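Local coordinates for putative rRNA methyltransferase (Sorangium cellulosum, PDB 4RWZ), which probably methylates 16S rRNA of the small ribosomal subunit, conferring resistance to aminoglycoside antibiotics, at residues 1-14 against 81-95. Residues are numbered along the deposited sequence; the frame is centred on the assembly and turned at random.
Sequences MIVQLGKASVTWTR and LFVVASVQALPEELA
V3 and V83 form a single antiparallel bridge between strand 2-5 and the edge strand 81-84. The hydrogen bonds flank this pair. V84 N donates to I2 O at 2.9 Å, and Q4 N donates to F82 O. Each of these carbonyls also takes a CA-H...O contact, I2 O from V83 and F82 O from V3. Water fills in at both ends. One water accepts from I2 N and donates to V84 O; another accepts from F82 N and donates to Q4 O.

Q4 NE2 donates to G6 O at 2.8 Å, close to the amide plane; OE1 only packs against V84 CG2. Strands 2-5 and 8-11 make a hairpin closed by a type II' turn from L5 to A8. The hairpin docks on the outer edge of the seven-stranded sheet of a Rossmann-like methyltransferase domain, where strand 80-84 pairs with 49-55 on its other side.

The M1 amino group forms a salt bridge with E93 OE2 at 3.1 Å, reached from above the carboxylate plane. M1 N also bonds to W12 O, and a water bonded to E93 OE1 makes a weak link to it. M1 CG, anti to the backbone N (chi1 -179°), meets P91 CG. Further along, SD packs against L94 CD2. L81 CD1 touches both V3 CG1 and W12 CH2, 3.5 Å from the latter.

R14 NH1 donates to two carbonyls. A95 O is met on a lone pair, in the guanidinium plane, at 167°. E93 O is approached from above its carbonyl plane, with a more bent bond of 134°. R14 NE pairs with E18.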
# COMPACT_ATOMS: atom_id res chain seq x y z
N MET A 1 -14.66 -6.70 5.06
CA MET A 1 -13.27 -6.24 5.24
C MET A 1 -12.93 -6.47 6.70
O MET A 1 -13.78 -6.22 7.56
CB MET A 1 -13.19 -4.75 4.94
CG MET A 1 -11.80 -4.18 5.07
SD MET A 1 -11.59 -2.48 4.45
CE MET A 1 -12.62 -1.52 5.53
N ILE A 2 -11.70 -6.90 6.99
CA ILE A 2 -11.33 -7.19 8.38
C ILE A 2 -10.51 -6.02 8.94
O ILE A 2 -9.49 -5.63 8.34
CB ILE A 2 -10.50 -8.49 8.46
CG1 ILE A 2 -11.28 -9.72 7.90
CG2 ILE A 2 -10.07 -8.73 9.92
CD1 ILE A 2 -12.67 -9.94 8.50
N VAL A 3 -10.99 -5.43 10.03
CA VAL A 3 -10.32 -4.29 10.67
C VAL A 3 -9.72 -4.73 12.01
O VAL A 3 -10.38 -5.44 12.79
CB VAL A 3 -11.31 -3.15 10.87
CG1 VAL A 3 -10.72 -2.02 11.74
CG2 VAL A 3 -11.70 -2.58 9.47
N GLN A 4 -8.47 -4.34 12.25
CA GLN A 4 -7.79 -4.71 13.48
C GLN A 4 -8.05 -3.62 14.50
O GLN A 4 -7.85 -2.45 14.19
CB GLN A 4 -6.28 -4.90 13.24
CG GLN A 4 -5.57 -5.63 14.42
CD GLN A 4 -5.95 -7.13 14.46
OE1 GLN A 4 -6.31 -7.73 13.45
NE2 GLN A 4 -5.91 -7.72 15.64
N LEU A 5 -8.50 -4.00 15.70
CA LEU A 5 -8.65 -3.04 16.79
C LEU A 5 -8.01 -3.62 18.04
O LEU A 5 -8.69 -4.35 18.80
CB LEU A 5 -10.13 -2.76 17.10
CG LEU A 5 -11.00 -2.06 16.04
CD1 LEU A 5 -12.45 -1.96 16.55
CD2 LEU A 5 -10.48 -0.68 15.64
N GLY A 6 -6.72 -3.37 18.24
CA GLY A 6 -5.96 -4.08 19.24
C GLY A 6 -5.97 -5.58 18.91
O GLY A 6 -5.63 -5.98 17.82
N LYS A 7 -6.35 -6.40 19.88
CA LYS A 7 -6.37 -7.87 19.67
C LYS A 7 -7.60 -8.32 18.88
O LYS A 7 -7.63 -9.40 18.29
CB LYS A 7 -6.33 -8.60 21.03
CG LYS A 7 -4.94 -8.48 21.74
CD LYS A 7 -4.96 -9.13 23.15
CE LYS A 7 -3.63 -8.77 23.89
NZ LYS A 7 -3.60 -9.45 25.27
N ALA A 8 -8.64 -7.50 18.85
CA ALA A 8 -9.85 -7.92 18.12
C ALA A 8 -9.75 -7.63 16.64
O ALA A 8 -9.17 -6.64 16.22
CB ALA A 8 -11.09 -7.21 18.69
N SER A 9 -10.32 -8.53 15.84
CA SER A 9 -10.56 -8.25 14.43
C SER A 9 -12.07 -8.07 14.32
O SER A 9 -12.86 -8.76 14.99
CB SER A 9 -10.13 -9.40 13.57
OG SER A 9 -11.14 -10.37 13.68
N VAL A 10 -12.48 -7.09 13.54
CA VAL A 10 -13.89 -6.75 13.41
C VAL A 10 -14.23 -6.71 11.92
O VAL A 10 -13.35 -6.42 11.10
CB VAL A 10 -14.16 -5.42 14.10
CG1 VAL A 10 -15.56 -4.91 13.83
CG2 VAL A 10 -13.96 -5.58 15.63
N THR A 11 -15.48 -6.99 11.54
CA THR A 11 -15.84 -6.97 10.12
C THR A 11 -16.52 -5.63 9.81
O THR A 11 -17.39 -5.20 10.55
CB THR A 11 -16.75 -8.17 9.75
OG1 THR A 11 -16.04 -9.40 10.00
CG2 THR A 11 -17.12 -8.12 8.27
N TRP A 12 -16.10 -4.95 8.75
CA TRP A 12 -16.73 -3.69 8.31
C TRP A 12 -17.34 -3.92 6.95
O TRP A 12 -16.88 -4.80 6.23
CB TRP A 12 -15.72 -2.55 8.15
CG TRP A 12 -15.30 -1.89 9.42
CD1 TRP A 12 -15.29 -2.43 10.67
CD2 TRP A 12 -14.82 -0.55 9.54
NE1 TRP A 12 -14.82 -1.50 11.57
CE2 TRP A 12 -14.53 -0.33 10.90
CE3 TRP A 12 -14.62 0.49 8.63
CZ2 TRP A 12 -14.04 0.88 11.38
CZ3 TRP A 12 -14.11 1.69 9.10
CH2 TRP A 12 -13.83 1.88 10.47
N THR A 13 -18.37 -3.12 6.61
CA THR A 13 -18.94 -3.11 5.26
C THR A 13 -18.44 -1.86 4.56
O THR A 13 -17.81 -1.01 5.19
CB THR A 13 -20.49 -3.03 5.29
OG1 THR A 13 -20.90 -1.83 5.95
CG2 THR A 13 -21.08 -4.21 6.02
N ARG A 14 -18.72 -1.74 3.26
CA ARG A 14 -18.30 -0.57 2.50
C ARG A 14 -19.01 0.67 3.07
O ARG A 14 -18.41 1.75 3.16
CB ARG A 14 -18.55 -0.78 0.99
CG ARG A 14 -18.43 0.45 0.07
CD ARG A 14 -16.99 0.79 -0.35
NE ARG A 14 -16.98 1.93 -1.27
CZ ARG A 14 -16.04 2.19 -2.18
NH1 ARG A 14 -14.98 1.38 -2.32
NH2 ARG A 14 -16.16 3.26 -2.96
N LEU A 81 -6.82 3.86 10.02
CA LEU A 81 -7.51 2.57 10.05
C LEU A 81 -6.52 1.48 9.69
O LEU A 81 -5.66 1.68 8.82
CB LEU A 81 -8.64 2.54 8.99
CG LEU A 81 -9.55 1.30 9.04
CD1 LEU A 81 -10.36 1.33 10.34
CD2 LEU A 81 -10.45 1.35 7.79
N PHE A 82 -6.65 0.31 10.34
CA PHE A 82 -5.77 -0.86 10.07
C PHE A 82 -6.56 -2.07 9.64
O PHE A 82 -7.49 -2.45 10.32
CB PHE A 82 -4.91 -1.14 11.32
CG PHE A 82 -4.02 0.05 11.58
CD1 PHE A 82 -2.83 0.21 10.88
CD2 PHE A 82 -4.45 1.05 12.43
CE1 PHE A 82 -2.07 1.36 11.04
CE2 PHE A 82 -3.70 2.22 12.60
CZ PHE A 82 -2.48 2.34 11.93
N VAL A 83 -6.19 -2.63 8.49
CA VAL A 83 -6.97 -3.64 7.77
C VAL A 83 -6.13 -4.89 7.56
O VAL A 83 -4.96 -4.81 7.20
CB VAL A 83 -7.41 -3.06 6.40
CG1 VAL A 83 -8.02 -4.15 5.47
CG2 VAL A 83 -8.42 -1.91 6.68
N VAL A 84 -6.72 -6.05 7.80
CA VAL A 84 -5.97 -7.28 7.63
C VAL A 84 -6.26 -7.89 6.25
O VAL A 84 -7.39 -8.36 5.97
CB VAL A 84 -6.37 -8.34 8.73
CG1 VAL A 84 -5.52 -9.55 8.58
CG2 VAL A 84 -6.18 -7.71 10.12
N ALA A 85 -5.24 -7.92 5.39
CA ALA A 85 -5.40 -8.49 4.03
C ALA A 85 -4.03 -8.72 3.41
O ALA A 85 -3.04 -8.06 3.74
CB ALA A 85 -6.24 -7.57 3.14
N SER A 86 -4.01 -9.71 2.51
CA SER A 86 -2.89 -10.06 1.70
C SER A 86 -3.04 -9.34 0.35
O SER A 86 -4.15 -9.12 -0.12
CB SER A 86 -2.96 -11.58 1.46
OG SER A 86 -3.00 -12.26 2.74
N VAL A 87 -1.93 -9.06 -0.30
CA VAL A 87 -1.96 -8.43 -1.61
C VAL A 87 -2.69 -9.27 -2.63
O VAL A 87 -3.32 -8.72 -3.54
CB VAL A 87 -0.53 -8.15 -2.11
CG1 VAL A 87 -0.55 -7.30 -3.37
CG2 VAL A 87 0.26 -7.45 -1.04
N GLN A 88 -2.70 -10.59 -2.48
CA GLN A 88 -3.43 -11.39 -3.48
C GLN A 88 -4.94 -11.38 -3.26
O GLN A 88 -5.69 -11.83 -4.10
CB GLN A 88 -2.93 -12.82 -3.55
CG GLN A 88 -3.74 -13.78 -2.71
CD GLN A 88 -3.39 -15.22 -2.99
OE1 GLN A 88 -2.22 -15.60 -3.09
NE2 GLN A 88 -4.43 -16.04 -3.18
N ALA A 89 -5.40 -10.84 -2.13
CA ALA A 89 -6.85 -10.76 -1.91
C ALA A 89 -7.21 -9.52 -1.12
O ALA A 89 -7.60 -9.59 0.06
CB ALA A 89 -7.37 -12.02 -1.19
N LEU A 90 -7.03 -8.36 -1.72
CA LEU A 90 -7.27 -7.12 -0.97
C LEU A 90 -8.78 -6.90 -0.91
O LEU A 90 -9.48 -7.30 -1.86
CB LEU A 90 -6.54 -5.96 -1.66
CG LEU A 90 -5.00 -6.04 -1.55
CD1 LEU A 90 -4.33 -5.18 -2.66
CD2 LEU A 90 -4.47 -5.60 -0.17
N PRO A 91 -9.30 -6.31 0.16
CA PRO A 91 -10.76 -6.19 0.28
C PRO A 91 -11.37 -5.33 -0.82
O PRO A 91 -10.80 -4.30 -1.20
CB PRO A 91 -10.97 -5.51 1.66
CG PRO A 91 -9.63 -5.24 2.22
CD PRO A 91 -8.58 -5.53 1.19
N GLU A 92 -12.49 -5.78 -1.39
CA GLU A 92 -13.17 -4.99 -2.43
C GLU A 92 -13.64 -3.64 -1.92
O GLU A 92 -13.76 -2.70 -2.72
CB GLU A 92 -14.35 -5.80 -3.03
CG GLU A 92 -15.39 -6.10 -1.99
CD GLU A 92 -16.52 -6.97 -2.50
OE1 GLU A 92 -16.42 -7.48 -3.65
OE2 GLU A 92 -17.51 -7.14 -1.74
N GLU A 93 -13.87 -3.53 -0.61
CA GLU A 93 -14.28 -2.26 -0.02
C GLU A 93 -13.25 -1.13 -0.27
O GLU A 93 -13.58 0.05 -0.17
CB GLU A 93 -14.49 -2.40 1.49
CG GLU A 93 -15.67 -3.30 1.87
CD GLU A 93 -15.30 -4.76 1.95
OE1 GLU A 93 -14.24 -5.16 1.43
OE2 GLU A 93 -16.09 -5.53 2.54
N LEU A 94 -12.01 -1.50 -0.54
CA LEU A 94 -10.97 -0.46 -0.75
C LEU A 94 -10.84 -0.10 -2.21
O LEU A 94 -10.10 0.81 -2.58
CB LEU A 94 -9.61 -0.92 -0.23
CG LEU A 94 -9.54 -1.26 1.25
CD1 LEU A 94 -8.12 -1.73 1.56
CD2 LEU A 94 -9.89 -0.02 2.07
N ALA A 95 -11.58 -0.77 -3.07
CA ALA A 95 -11.42 -0.50 -4.51
C ALA A 95 -11.64 0.92 -4.92
O ALA A 95 -12.61 1.54 -4.50
CB ALA A 95 -12.35 -1.44 -5.35
O HOH W 1 -13.53 -7.88 2.05
O HOH W 2 -9.82 -7.37 4.98
O HOH W 3 -8.07 0.09 12.92